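Side-chain contact in protein virC2 (Agrobacterium tumefaciens, PDB 2RH3), which probably binds DNA through this C-terminal ribbon-helix-helix domain and enhances T-DNA transfer and virulence in crown gall tumour formation: residues S50-P55 and R86-P91. Numbering follows the deposited sequence.
Sequences SFRAAP and RNHFDP
A small aromatic cluster of F51, H88 and F89 joins the 3-10 turn 50-53 to the C-terminal end of helix 79-89 in this ribbon-helix-helix domain. H88 lays one side of its imidazole against the turn, where F51 and R52 both approach it. Its CG stands anti to the backbone N (chi1 176°), which carries the imidazole out from its own helix to where the aliphatic chain of R52 crosses it at a slant. In one of the two conformers modelled for R52, its CG lies over that imidazole face, 3.7 Å from the H88 ring centroid. The offset from the ring normal is 21°, which fits a CH-pi contact, although the second conformer makes this less certain. The nearest approach in this conformer is from CG of R52 to ND1 of H88, at 3.5 Å. CB, CG and CD of R52, not the guanidinium, make the contact with H88. On the phenylalanine side, CE1 of F51 meets CD2 of H88 at 3.6 Å, the two ring planes nearly perpendicular at 85°. The same CE1 of F51 reaches CE2 of F89 at 3.8 Å, and this atom of F89 sits at the edge of the F51 ring. CD2 of H88 in turn lies over the centre of the F89 ring. NE2 of H88 makes a weak hydrogen bond to NZ of K56, just beyond the turn. F51 also packs on M45 and L46 of helix 27-47, while F89 rests on F100 and A107 of helix 97-118, placing the cluster where three helices meet.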
loop_
_atom_site.group_PDB
_atom_site.type_symbol
_atom_site.label_atom_id
_atom_site.label_comp_id
_atom_site.label_asym_id
_atom_site.label_seq_id
_atom_site.Cartn_x
_atom_site.Cartn_y
_atom_site.Cartn_z
ATOM N N SER A 50 7.132 -12.364 7.457
ATOM C CA SER A 50 6.801 -11.409 8.517
ATOM C C SER A 50 5.638 -10.478 8.144
ATOM O O SER A 50 4.980 -9.905 9.015
ATOM C CB SER A 50 8.039 -10.610 8.931
ATOM O OG SER A 50 8.534 -9.828 7.852
ATOM N N PHE A 51 5.363 -10.371 6.844
ATOM C CA PHE A 51 4.292 -9.512 6.346
ATOM C C PHE A 51 2.905 -9.912 6.856
ATOM O O PHE A 51 2.004 -9.085 6.901
ATOM C CB PHE A 51 4.302 -9.481 4.815
ATOM C CG PHE A 51 3.716 -10.714 4.170
ATOM C CD1 PHE A 51 2.426 -10.691 3.632
ATOM C CD2 PHE A 51 4.452 -11.887 4.086
ATOM C CE1 PHE A 51 1.893 -11.817 3.020
ATOM C CE2 PHE A 51 3.918 -13.018 3.480
ATOM C CZ PHE A 51 2.645 -12.981 2.951
ATOM N N ARG A 52 2.744 -11.177 7.246
ATOM C CA ARG A 52 1.455 -11.670 7.744
ATOM C C ARG A 52 1.086 -11.078 9.106
ATOM O O ARG A 52 -0.070 -11.158 9.527
ATOM C CB ARG A 52 1.432 -13.200 7.790
ATOM C CG ARG A 52 1.564 -13.844 6.424
ATOM C CD ARG A 52 1.506 -15.358 6.504
ATOM N NE ARG A 52 2.377 -15.954 5.498
ATOM C CZ ARG A 52 3.660 -16.241 5.695
ATOM N NH1 ARG A 52 4.225 -16.002 6.872
ATOM N NH2 ARG A 52 4.379 -16.773 4.713
ATOM N N ALA A 53 2.071 -10.480 9.779
ATOM C CA ALA A 53 1.855 -9.801 11.067
ATOM C C ALA A 53 1.659 -8.290 10.929
ATOM O O ALA A 53 1.518 -7.568 11.924
ATOM C CB ALA A 53 3.004 -10.104 12.016
ATOM N N ALA A 54 1.660 -7.808 9.696
ATOM C CA ALA A 54 1.572 -6.389 9.447
ATOM C C ALA A 54 0.114 -5.934 9.248
ATOM O O ALA A 54 -0.739 -6.731 8.836
ATOM C CB ALA A 54 2.435 -6.032 8.253
ATOM N N PRO A 55 -0.183 -4.657 9.568
ATOM C CA PRO A 55 -1.522 -4.074 9.373
ATOM C C PRO A 55 -2.027 -4.237 7.939
ATOM O O PRO A 55 -1.230 -4.230 7.003
ATOM C CB PRO A 55 -1.306 -2.588 9.669
ATOM C CG PRO A 55 -0.105 -2.521 10.514
ATOM C CD PRO A 55 0.766 -3.682 10.145
ATOM N N ARG A 86 0.064 -14.049 -2.514
ATOM C CA ARG A 86 -1.209 -14.658 -2.921
ATOM C C ARG A 86 -1.727 -15.701 -1.937
ATOM O O ARG A 86 -2.924 -15.768 -1.669
ATOM C CB ARG A 86 -1.111 -15.261 -4.326
ATOM C CG ARG A 86 -1.468 -14.269 -5.418
ATOM C CD ARG A 86 -1.881 -14.960 -6.697
ATOM N NE ARG A 86 -2.926 -14.201 -7.393
ATOM C CZ ARG A 86 -2.708 -13.206 -8.249
ATOM N NH1 ARG A 86 -1.471 -12.816 -8.538
ATOM N NH2 ARG A 86 -3.738 -12.595 -8.821
ATOM N N ASN A 87 -0.825 -16.515 -1.395
ATOM C CA ASN A 87 -1.206 -17.519 -0.403
ATOM C C ASN A 87 -1.919 -16.894 0.794
ATOM O O ASN A 87 -2.798 -17.509 1.399
ATOM C CB ASN A 87 0.024 -18.283 0.093
ATOM C CG ASN A 87 0.566 -19.272 -0.921
ATOM O OD1 ASN A 87 1.709 -19.726 -0.792
ATOM N ND2 ASN A 87 -0.244 -19.639 -1.908
ATOM N N HIS A 88 -1.531 -15.663 1.120
ATOM C CA HIS A 88 -2.046 -14.961 2.281
ATOM C C HIS A 88 -3.237 -14.063 1.981
ATOM O O HIS A 88 -4.244 -14.114 2.685
ATOM C CB HIS A 88 -0.927 -14.138 2.926
ATOM C CG HIS A 88 -1.379 -13.310 4.083
ATOM N ND1 HIS A 88 -1.750 -13.860 5.290
ATOM C CD2 HIS A 88 -1.504 -11.969 4.224
ATOM C CE1 HIS A 88 -2.089 -12.893 6.125
ATOM N NE2 HIS A 88 -1.953 -11.736 5.500
ATOM N N PHE A 89 -3.116 -13.248 0.938
ATOM C CA PHE A 89 -4.155 -12.287 0.570
ATOM C C PHE A 89 -5.270 -12.896 -0.271
ATOM O O PHE A 89 -6.347 -12.317 -0.368
ATOM C CB PHE A 89 -3.553 -11.084 -0.155
ATOM C CG PHE A 89 -2.687 -10.218 0.732
ATOM C CD1 PHE A 89 -3.248 -9.491 1.779
ATOM C CD2 PHE A 89 -1.318 -10.153 0.528
ATOM C CE1 PHE A 89 -2.439 -8.698 2.606
ATOM C CE2 PHE A 89 -0.505 -9.369 1.342
ATOM C CZ PHE A 89 -1.062 -8.651 2.383
ATOM N N ASP A 90 -4.995 -14.067 -0.845
ATOM C CA ASP A 90 -5.930 -14.785 -1.728
ATOM C C ASP A 90 -5.922 -16.277 -1.366
ATOM O O ASP A 90 -5.658 -17.131 -2.221
ATOM C CB ASP A 90 -5.515 -14.558 -3.190
ATOM C CG ASP A 90 -6.533 -15.087 -4.189
ATOM O OD1 ASP A 90 -7.707 -15.307 -3.812
ATOM O OD2 ASP A 90 -6.156 -15.280 -5.367
ATOM N N PRO A 91 -6.218 -16.603 -0.089
ATOM C CA PRO A 91 -5.995 -17.948 0.434
ATOM C C PRO A 91 -6.800 -19.056 -0.269
ATOM O O PRO A 91 -6.432 -20.235 -0.194
ATOM C CB PRO A 91 -6.433 -17.829 1.900
ATOM C CG PRO A 91 -7.335 -16.667 1.942
ATOM C CD PRO A 91 -6.794 -15.711 0.938
#